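Local coordinates for putative uncharacterized protein (Pseudomonas phage 201phi2-1, PDB 3R4V) that is of unknown function but belongs to the phage tubulin-like proteins and holds guanosine-5'-diphosphate in its nucleotide pocket, at residues C30-C34 / S94-L98; Y88-G92 / V117-M121; E122-L127 / M288-Q292; L127-I131 / I281-K285. All coordinates share one frame; numbering follows the deposited sequence. Where two conformers were deposited one is given.

Contact 1 of 4, residues C30-C34 / S94-L98. With GDP (guanosine-5'-diphosphate), chain B.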
# COMPACT_ATOMS: atom_id res chain seq x y z
N CYS A 30 0.62 -1.57 -14.08
CA CYS A 30 1.89 -1.53 -13.35
C CYS A 30 2.76 -0.36 -13.79
O CYS A 30 2.79 -0.02 -14.96
CB CYS A 30 2.67 -2.83 -13.59
SG CYS A 30 1.82 -4.31 -13.06
N PHE A 31 3.47 0.23 -12.83
CA PHE A 31 4.35 1.35 -13.10
C PHE A 31 5.69 1.18 -12.39
O PHE A 31 5.74 0.73 -11.24
CB PHE A 31 3.69 2.66 -12.66
CG PHE A 31 2.36 2.90 -13.29
CD1 PHE A 31 1.20 2.46 -12.67
CD2 PHE A 31 2.26 3.53 -14.52
CE1 PHE A 31 -0.04 2.66 -13.26
CE2 PHE A 31 1.03 3.72 -15.12
CZ PHE A 31 -0.12 3.29 -14.49
N ASP A 32 6.77 1.54 -13.07
CA ASP A 32 8.10 1.52 -12.47
C ASP A 32 9.00 2.49 -13.23
O ASP A 32 8.60 3.06 -14.25
CB ASP A 32 8.70 0.11 -12.49
CG ASP A 32 9.63 -0.17 -11.31
OD1 ASP A 32 9.95 -1.35 -11.06
OD2 ASP A 32 10.03 0.79 -10.61
N THR A 33 10.22 2.65 -12.73
CA THR A 33 11.17 3.60 -13.29
C THR A 33 12.19 2.90 -14.18
O THR A 33 12.95 3.55 -14.91
CB THR A 33 11.90 4.35 -12.17
OG1 THR A 33 12.41 3.40 -11.23
CG2 THR A 33 10.92 5.28 -11.46
N CYS A 34 12.21 1.57 -14.11
CA CYS A 34 13.03 0.78 -15.02
C CYS A 34 12.39 -0.59 -15.18
O CYS A 34 11.23 -0.77 -14.81
CB CYS A 34 14.48 0.65 -14.53
SG CYS A 34 15.66 0.16 -15.82
N SER A 94 11.12 4.05 -5.82
CA SER A 94 10.23 4.24 -6.96
C SER A 94 8.75 4.01 -6.64
O SER A 94 7.91 4.87 -6.92
CB SER A 94 10.65 3.34 -8.14
OG SER A 94 11.93 3.71 -8.61
N GLY A 95 8.45 2.85 -6.06
CA GLY A 95 7.09 2.55 -5.63
C GLY A 95 6.59 3.58 -4.63
O GLY A 95 5.45 4.02 -4.71
N SER A 96 7.46 3.97 -3.70
CA SER A 96 7.05 4.85 -2.62
C SER A 96 6.92 6.31 -3.07
O SER A 96 6.60 7.18 -2.26
CB SER A 96 8.04 4.77 -1.47
OG SER A 96 9.29 5.34 -1.87
N VAL A 97 7.21 6.56 -4.35
CA VAL A 97 7.02 7.87 -4.97
C VAL A 97 5.89 7.82 -6.00
O VAL A 97 4.94 8.59 -5.93
CB VAL A 97 8.32 8.40 -5.60
CG1 VAL A 97 8.04 9.62 -6.47
CG2 VAL A 97 9.30 8.76 -4.49
N LEU A 98 5.98 6.88 -6.95
CA LEU A 98 4.90 6.69 -7.90
C LEU A 98 3.56 6.38 -7.22
O LEU A 98 2.52 6.93 -7.59
CB LEU A 98 5.24 5.57 -8.89
CG LEU A 98 6.39 5.89 -9.83
CD1 LEU A 98 6.78 4.66 -10.63
CD2 LEU A 98 6.02 7.06 -10.74
PB GDP B . 11.37 0.28 -5.54
O1B GDP B . 11.41 -0.43 -6.88
O2B GDP B . 9.96 0.75 -5.30
O3B GDP B . 12.36 1.43 -5.53
O3A GDP B . 11.84 -0.73 -4.39
PA GDP B . 11.34 -2.24 -4.18
O1A GDP B . 11.81 -3.18 -5.28
O2A GDP B . 9.85 -2.29 -4.00
O5' GDP B . 12.10 -2.59 -2.84
C5' GDP B . 11.95 -1.78 -1.66
C4' GDP B . 12.20 -2.63 -0.41
O4' GDP B . 11.11 -3.54 -0.23
C3' GDP B . 13.44 -3.50 -0.51
O3' GDP B . 14.57 -2.83 0.04
C2' GDP B . 13.08 -4.71 0.33
O2' GDP B . 13.29 -4.44 1.71
C1' GDP B . 11.58 -4.84 0.16
N9 GDP B . 11.19 -5.72 -0.96
C8 GDP B . 11.78 -5.83 -2.17
N7 GDP B . 11.11 -6.71 -2.96
C5 GDP B . 10.06 -7.17 -2.25
C6 GDP B . 8.93 -8.11 -2.48
O6 GDP B . 8.81 -8.71 -3.56
N1 GDP B . 8.06 -8.30 -1.47
C2 GDP B . 8.17 -7.66 -0.28
N2 GDP B . 7.26 -7.87 0.69
N3 GDP B . 9.17 -6.78 -0.02
C4 GDP B . 10.11 -6.51 -0.94
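T33 and S94 meet hydroxyl to hydroxyl in a buried contact between the end of strand 28-32 and the loop that leads into helix 95-108, beside the diphosphate of GDP. T33 OG1 and S94 OG are 2.7 Å apart and hydrogen-bonded, and either could be the donor. With chi1 at 51°, T33 puts OG1 between its backbone N and carbonyl carbon, and CG2 then also flanks the serine hydroxyl. Small hydroxyl residues suit this junction, where a polar link has to fit between two backbones close to a phosphate.

D32 also touches the serine, its OD2 3.6 Å from S94 CB. The same oxygen accepts T33 N at 2.8 Å on its anti side, well out of the carboxylate plane, which helps to fix how the carboxylate is turned. The D32 side chain lies about 4 Å from the bound magnesium ion. Further along the helix L98 lays its CD1 methyl against the strand, 3.9 Å from D32 CA and 4.2 Å from F31 CB, so the apolar half of the contact rests on one leucine branch.

The loop grips the β-phosphate through its backbone: S94 N donates to GDP O3B at 2.9 Å and G95 N to GDP O2B at 2.7 Å. Glycine allows this approach because no side chain intrudes on O2B. S94 O accepts both V97 N and L98 N, in the first turn of the helix. G91 to G93 with S94 and G95 correspond to the glycine-rich phosphate-binding loop of tubulin-like proteins, set at the amino end of a helix.

Contact 2 of 4, residues Y88-G92 / V117-M121. With GDP (guanosine-5'-diphosphate), chain B.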
# COMPACT_ATOMS: atom_id res chain seq x y z
N TYR A 88 2.31 -1.04 -3.30
CA TYR A 88 3.73 -0.73 -3.44
C TYR A 88 4.44 -0.87 -2.11
O TYR A 88 3.80 -0.96 -1.06
CB TYR A 88 3.89 0.70 -3.98
CG TYR A 88 3.16 1.75 -3.15
CD1 TYR A 88 3.83 2.44 -2.15
CD2 TYR A 88 1.82 2.05 -3.38
CE1 TYR A 88 3.17 3.42 -1.38
CE2 TYR A 88 1.16 3.03 -2.62
CZ TYR A 88 1.85 3.70 -1.63
OH TYR A 88 1.21 4.66 -0.87
N SER A 89 5.77 -0.88 -2.14
CA SER A 89 6.58 -0.85 -0.94
C SER A 89 6.78 0.59 -0.43
O SER A 89 7.03 1.50 -1.22
CB SER A 89 7.95 -1.50 -1.18
OG SER A 89 8.73 -1.53 0.02
N LEU A 90 6.69 0.77 0.89
CA LEU A 90 6.97 2.06 1.50
C LEU A 90 8.46 2.35 1.55
O LEU A 90 8.85 3.49 1.80
CB LEU A 90 6.45 2.11 2.94
CG LEU A 90 4.98 1.83 3.17
CD1 LEU A 90 4.74 1.61 4.65
CD2 LEU A 90 4.18 3.02 2.64
N GLY A 91 9.29 1.33 1.33
CA GLY A 91 10.70 1.45 1.68
C GLY A 91 11.71 1.63 0.57
O GLY A 91 12.89 1.85 0.85
N GLY A 92 11.28 1.56 -0.68
CA GLY A 92 12.17 1.77 -1.81
C GLY A 92 12.10 3.21 -2.29
O GLY A 92 11.62 4.09 -1.57
N VAL A 117 0.40 -1.69 1.35
CA VAL A 117 1.75 -1.13 1.40
C VAL A 117 2.63 -1.99 2.28
O VAL A 117 2.17 -2.55 3.28
CB VAL A 117 1.75 0.34 1.88
CG1 VAL A 117 1.00 1.24 0.88
CG2 VAL A 117 1.17 0.46 3.29
N VAL A 118 3.90 -2.12 1.89
CA VAL A 118 4.82 -3.01 2.61
C VAL A 118 5.80 -2.19 3.45
O VAL A 118 6.42 -1.25 2.96
CB VAL A 118 5.59 -3.90 1.62
CG1 VAL A 118 6.75 -4.62 2.31
CG2 VAL A 118 4.67 -4.91 0.98
N GLY A 119 5.95 -2.57 4.71
CA GLY A 119 6.95 -1.97 5.58
C GLY A 119 8.28 -2.71 5.43
O GLY A 119 8.47 -3.81 5.97
N ALA A 120 9.20 -2.10 4.70
CA ALA A 120 10.49 -2.74 4.41
C ALA A 120 11.44 -2.53 5.57
O ALA A 120 11.48 -1.45 6.17
CB ALA A 120 11.09 -2.15 3.13
N MET A 121 12.24 -3.54 5.90
CA MET A 121 12.93 -3.52 7.18
C MET A 121 14.43 -3.81 7.09
O MET A 121 15.08 -3.94 8.12
CB MET A 121 12.29 -4.54 8.14
CG MET A 121 10.79 -4.38 8.35
SD MET A 121 10.38 -2.86 9.20
CE MET A 121 8.60 -3.02 9.33
PB GDP B . 11.37 0.28 -5.54
O1B GDP B . 11.41 -0.43 -6.88
O2B GDP B . 9.96 0.75 -5.30
O3B GDP B . 12.36 1.43 -5.53
O3A GDP B . 11.84 -0.73 -4.39
PA GDP B . 11.34 -2.24 -4.18
O1A GDP B . 11.81 -3.18 -5.28
O2A GDP B . 9.85 -2.29 -4.00
O5' GDP B . 12.10 -2.59 -2.84
C5' GDP B . 11.95 -1.78 -1.66
C4' GDP B . 12.20 -2.63 -0.41
O4' GDP B . 11.11 -3.54 -0.23
C3' GDP B . 13.44 -3.50 -0.51
O3' GDP B . 14.57 -2.83 0.04
C2' GDP B . 13.08 -4.71 0.33
O2' GDP B . 13.29 -4.44 1.71
C1' GDP B . 11.58 -4.84 0.16
N9 GDP B . 11.19 -5.72 -0.96
C8 GDP B . 11.78 -5.83 -2.17
N7 GDP B . 11.11 -6.71 -2.96
C5 GDP B . 10.06 -7.17 -2.25
C6 GDP B . 8.93 -8.11 -2.48
O6 GDP B . 8.81 -8.71 -3.56
N1 GDP B . 8.06 -8.30 -1.47
C2 GDP B . 8.17 -7.66 -0.28
N2 GDP B . 7.26 -7.87 0.69
N3 GDP B . 9.17 -6.78 -0.02
C4 GDP B . 10.11 -6.51 -0.94
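Y88 and S89 pair in parallel with V117 and V118 as the two strands of a beta-alpha-beta unit, strand 84-89, helix 95-108 and strand 113-119, whose carboxyl ends reach the sugar of GDP. V118 N donates to Y88 O at 3.2 Å, and V118 O accepts L90 N at 2.9 Å. V117 CA adds a C-H...O contact to Y88 O.

On the face carrying Y88 and V117, the two side chains run side by side. Methyl CG1 of V117 sits over the tyrosine ring, 3.9 Å from its centroid and 22° off the normal, a CH-pi contact displaced toward the rim. L90 slants across the same valine, its CD2 3.7 Å from V117 CB; branched aliphatic side chains suit this apolar side.

The face of S89 and V118 looks to the ligand. V118 CG1 comes within 3.7 Å of GDP N2, while the small A120 leaves room for the ribose, with CB 3.5 Å from GDP O2'. G91 has no side chain to collide with A120 CB.

S89 OG swings opposite its own backbone N (chi1 -177°) and donates to GDP O4' at 3.1 Å. It also accepts G91 N at 3.2 Å, forming an ST turn. One hydroxyl is thus used both ways: the turn helps to fix its rotation, and its proton is directed at the sugar.

Contact 3 of 4, residues E122-L127 / M288-Q292. With GDP (guanosine-5'-diphosphate), chain B.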
# COMPACT_ATOMS: atom_id res chain seq x y z
N GLU A 122 14.97 -3.90 5.88
CA GLU A 122 16.36 -4.33 5.70
C GLU A 122 17.41 -3.40 6.32
O GLU A 122 18.41 -3.87 6.88
CB GLU A 122 16.69 -4.48 4.21
CG GLU A 122 15.93 -5.56 3.46
CD GLU A 122 16.42 -5.69 2.02
OE1 GLU A 122 17.30 -4.89 1.62
OE2 GLU A 122 15.92 -6.57 1.29
N SER A 123 17.20 -2.10 6.20
CA SER A 123 18.27 -1.13 6.40
C SER A 123 17.71 0.16 6.96
O SER A 123 16.51 0.36 6.96
CB SER A 123 18.92 -0.82 5.06
OG SER A 123 17.94 -0.31 4.17
N THR A 124 18.58 1.07 7.42
CA THR A 124 18.07 2.37 7.86
C THR A 124 17.50 3.17 6.68
O THR A 124 16.62 4.02 6.87
CB THR A 124 19.15 3.20 8.61
OG1 THR A 124 20.34 3.26 7.82
CG2 THR A 124 19.48 2.57 9.96
N ASP A 125 17.98 2.90 5.47
CA ASP A 125 17.39 3.53 4.28
C ASP A 125 15.93 3.10 4.09
O ASP A 125 15.06 3.94 3.88
CB ASP A 125 18.19 3.20 3.01
CG ASP A 125 19.48 3.99 2.90
OD1 ASP A 125 20.32 3.63 2.05
OD2 ASP A 125 19.67 4.97 3.66
N ASN A 126 15.68 1.80 4.16
CA ASN A 126 14.31 1.28 4.09
C ASN A 126 13.45 1.93 5.16
O ASN A 126 12.33 2.38 4.91
CB ASN A 126 14.29 -0.23 4.35
CG ASN A 126 14.56 -1.07 3.10
OD1 ASN A 126 14.66 -2.30 3.19
ND2 ASN A 126 14.67 -0.44 1.94
N LEU A 127 13.96 1.96 6.39
CA LEU A 127 13.17 2.42 7.53
C LEU A 127 12.88 3.90 7.41
O LEU A 127 11.78 4.33 7.69
CB LEU A 127 13.86 2.11 8.85
CG LEU A 127 13.96 0.61 9.16
CD1 LEU A 127 14.93 0.35 10.31
CD2 LEU A 127 12.59 0.05 9.48
N MET A 288 19.10 0.63 14.89
CA MET A 288 20.08 0.44 13.82
C MET A 288 21.06 1.61 13.76
O MET A 288 22.28 1.42 13.58
CB MET A 288 19.40 0.30 12.46
CG MET A 288 18.68 -1.01 12.22
SD MET A 288 18.45 -1.22 10.44
CE MET A 288 20.15 -1.34 9.90
N THR A 289 20.54 2.83 13.89
CA THR A 289 21.39 4.01 13.84
C THR A 289 22.31 4.09 15.05
O THR A 289 23.46 4.52 14.94
CB THR A 289 20.55 5.30 13.71
OG1 THR A 289 19.89 5.30 12.44
CG2 THR A 289 21.46 6.51 13.79
N ARG A 290 21.82 3.66 16.21
CA ARG A 290 22.68 3.60 17.38
C ARG A 290 23.89 2.73 17.06
O ARG A 290 25.04 3.11 17.31
CB ARG A 290 21.92 3.03 18.59
CG ARG A 290 22.74 3.02 19.87
CD ARG A 290 22.02 2.30 20.99
NE ARG A 290 21.85 0.88 20.71
CZ ARG A 290 22.77 -0.05 20.96
NH1 ARG A 290 23.94 0.30 21.48
NH2 ARG A 290 22.54 -1.32 20.67
N GLN A 291 23.64 1.56 16.48
CA GLN A 291 24.74 0.66 16.15
C GLN A 291 25.71 1.27 15.15
O GLN A 291 26.92 1.16 15.31
CB GLN A 291 24.19 -0.67 15.62
CG GLN A 291 23.45 -1.47 16.69
CD GLN A 291 22.72 -2.66 16.10
OE1 GLN A 291 23.00 -3.10 14.98
NE2 GLN A 291 21.76 -3.20 16.86
N GLN A 292 25.19 1.94 14.13
CA GLN A 292 26.03 2.60 13.14
C GLN A 292 26.90 3.70 13.77
O GLN A 292 28.09 3.82 13.45
CB GLN A 292 25.15 3.18 12.02
CG GLN A 292 24.41 2.13 11.19
CD GLN A 292 23.47 2.75 10.15
OE1 GLN A 292 23.26 3.96 10.13
NE2 GLN A 292 22.90 1.91 9.30
PB GDP B . 11.37 0.28 -5.54
O1B GDP B . 11.41 -0.43 -6.88
O2B GDP B . 9.96 0.75 -5.30
O3B GDP B . 12.36 1.43 -5.53
O3A GDP B . 11.84 -0.73 -4.39
PA GDP B . 11.34 -2.24 -4.18
O1A GDP B . 11.81 -3.18 -5.28
O2A GDP B . 9.85 -2.29 -4.00
O5' GDP B . 12.10 -2.59 -2.84
C5' GDP B . 11.95 -1.78 -1.66
C4' GDP B . 12.20 -2.63 -0.41
O4' GDP B . 11.11 -3.54 -0.23
C3' GDP B . 13.44 -3.50 -0.51
O3' GDP B . 14.57 -2.83 0.04
C2' GDP B . 13.08 -4.71 0.33
O2' GDP B . 13.29 -4.44 1.71
C1' GDP B . 11.58 -4.84 0.16
N9 GDP B . 11.19 -5.72 -0.96
C8 GDP B . 11.78 -5.83 -2.17
N7 GDP B . 11.11 -6.71 -2.96
C5 GDP B . 10.06 -7.17 -2.25
C6 GDP B . 8.93 -8.11 -2.48
O6 GDP B . 8.81 -8.71 -3.56
N1 GDP B . 8.06 -8.30 -1.47
C2 GDP B . 8.17 -7.66 -0.28
N2 GDP B . 7.26 -7.87 0.69
N3 GDP B . 9.17 -6.78 -0.02
C4 GDP B . 10.11 -6.51 -0.94
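T124 presses its methyl CG2 against M288 CB at 3.4 Å, closer than carbons usually pack, where the start of helix 124-144 meets helix 274-294. Beyond that point the methionine bends at chi3 (64°) and curls over the first turn, bringing SD to 3.8 Å from S123 C. L127 meets it at about a right angle, its CD1 methyl 3.9 Å from M288 SD. A flexible thioether suits this place, since it can follow the curve of a helix end.

The hydroxyl of T124 serves a different partner. Q292 reaches it with an extended side chain coming from the opposite direction, and Q292 NE2 donates to T124 OG1 over a rather long 3.3 Å, with the oxygen tilted a little from the amide plane. Threonine can therefore offer one branch to an apolar neighbour and the other to an amide. T289 OG1, near the methyl, has its polar partner in K285 O of its own helix.

Behind this surface patch the helix start is capped: S123 is the N-cap, and its OG accepts N126 N at 3.1 Å in a nearly straight bond (171°). N126 faces the ligand. Its OD1 takes E122 N in plane on a lone pair and GDP O2' at 2.9 Å, while ND2 donates to GDP O3' at 3.1 Å. The amide is thus fixed in orientation by donor and acceptor roles together. E122 OE2, beside the ribose, is bonded to Y161 OH. Helix 124-144, which follows strand 113-119 after a short loop, has its first turn between the nucleotide and the long helix 274-294.

Contact 4 of 4, residues L127-I131 / I281-K285; sequences LGNDI and ITDSK
The helical segments 127-131 and 281-285, parts of helices 124-144 and 274-294, run nearly antiparallel, their axes 9.5 Å apart at the closest and 154° between their N-to-C directions. L127 and K285 have the nearest CA atoms, and there the leucine lies directly on the opposite backbone: its CD1 is 3.6 Å from K285 CA and 4.1 Å from S284 CB. K285 lays its aliphatic stem across the first helix, over G128, with CB 3.8 Å from L127 CB and CD 4.0 Å from G128 N. The glycine lets the lysine chain lie this close, and the methylenes do the packing.

In this tubulin-like fold the pair joins the helix that follows strand 113-119 to the long helix that follows strand 264-270, and no hydrogen bond crosses between the two segments; the seam is apolar. Its other end is made by I131 and I281, whose side chains slide past each other in opposite directions, with I131 CG1 3.5 Å from I281 CG2. Both isoleucines are modelled in two conformers, so the details of this fit are less certain. D130 adds only its CB methylene, packed near I281 CD1, while its carboxylate turns elsewhere, OD1 accepting A120 N from the loop after strand 113-119.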
# COMPACT_ATOMS: atom_id res chain seq x y z
N LEU A 127 13.96 1.96 6.39
CA LEU A 127 13.17 2.42 7.53
C LEU A 127 12.88 3.90 7.41
O LEU A 127 11.78 4.33 7.69
CB LEU A 127 13.86 2.11 8.85
CG LEU A 127 13.96 0.61 9.16
CD1 LEU A 127 14.93 0.35 10.31
CD2 LEU A 127 12.59 0.05 9.48
N GLY A 128 13.88 4.68 6.99
CA GLY A 128 13.67 6.09 6.74
C GLY A 128 12.64 6.31 5.64
O GLY A 128 11.79 7.18 5.75
N ASN A 129 12.72 5.52 4.59
CA ASN A 129 11.75 5.64 3.52
C ASN A 129 10.34 5.28 3.99
O ASN A 129 9.38 5.94 3.61
CB ASN A 129 12.16 4.80 2.30
CG ASN A 129 13.28 5.45 1.51
OD1 ASN A 129 13.53 6.65 1.64
ND2 ASN A 129 13.95 4.67 0.66
N ASP A 130 10.24 4.25 4.83
CA ASP A 130 8.95 3.82 5.36
C ASP A 130 8.30 4.99 6.08
O ASP A 130 7.13 5.30 5.85
CB ASP A 130 9.08 2.71 6.38
CG ASP A 130 9.51 1.38 5.79
OD1 ASP A 130 9.29 1.12 4.59
OD2 ASP A 130 10.08 0.59 6.57
N ILE A 131 9.07 5.64 6.94
CA ILE A 131 8.59 6.79 7.71
C ILE A 131 8.14 7.93 6.81
O ILE A 131 7.03 8.45 6.96
CB ILE A 131 9.67 7.33 8.65
CG1 ILE A 131 9.98 6.29 9.73
CG2 ILE A 131 9.21 8.64 9.27
CD1 ILE A 131 11.31 6.54 10.42
N ILE A 281 8.58 1.24 13.55
CA ILE A 281 9.54 1.63 12.52
C ILE A 281 10.61 2.57 13.07
O ILE A 281 11.80 2.36 12.84
CB ILE A 281 8.83 2.31 11.32
CG1 ILE A 281 7.88 1.33 10.64
CG2 ILE A 281 9.86 2.83 10.31
CD1 ILE A 281 6.96 1.99 9.63
N THR A 282 10.18 3.60 13.79
CA THR A 282 11.16 4.57 14.28
C THR A 282 12.08 3.99 15.34
O THR A 282 13.27 4.32 15.38
CB THR A 282 10.54 5.91 14.76
OG1 THR A 282 9.56 5.67 15.77
CG2 THR A 282 9.91 6.66 13.60
N ASP A 283 11.56 3.11 16.19
CA ASP A 283 12.39 2.47 17.21
C ASP A 283 13.40 1.56 16.53
O ASP A 283 14.57 1.51 16.93
CB ASP A 283 11.55 1.64 18.16
CG ASP A 283 10.83 2.48 19.21
OD1 ASP A 283 11.11 3.69 19.35
OD2 ASP A 283 9.99 1.90 19.93
N SER A 284 12.96 0.83 15.51
CA SER A 284 13.90 -0.05 14.81
C SER A 284 15.01 0.77 14.17
O SER A 284 16.18 0.41 14.25
CB SER A 284 13.19 -0.91 13.75
OG SER A 284 12.27 -1.80 14.35
N LYS A 285 14.64 1.89 13.55
CA LYS A 285 15.63 2.73 12.91
C LYS A 285 16.58 3.33 13.94
O LYS A 285 17.79 3.40 13.72
CB LYS A 285 14.95 3.84 12.09
CG LYS A 285 15.92 4.65 11.25
CD LYS A 285 15.22 5.79 10.55
CE LYS A 285 16.20 6.60 9.74
NZ LYS A 285 15.88 8.05 9.83

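How the contacts relate
Contacts 1, 2 and 3 all touch the same GDP: contact 1 holds the β-phosphate, contact 2 lines the sugar and base, and contact 3 takes the ribose hydroxyls. Contacts 1 and 2 touch, with centres 12 Å apart, because the glycine-rich loop continues directly from strand 84-89 into helix 95-108. Contact 2 touches contact 3 where M121 SD packs 3.7 Å from L127 CD2, and contact 4 where G91 O meets N129 ND2 at 3.0 Å. Contacts 3 and 4 share L127 and lie along the same helix pair, 8 Å between centres, with contact 4 nested inside the loop that contact 3 closes. The D130 side chain of contact 4 stays about 7 Å from GDP.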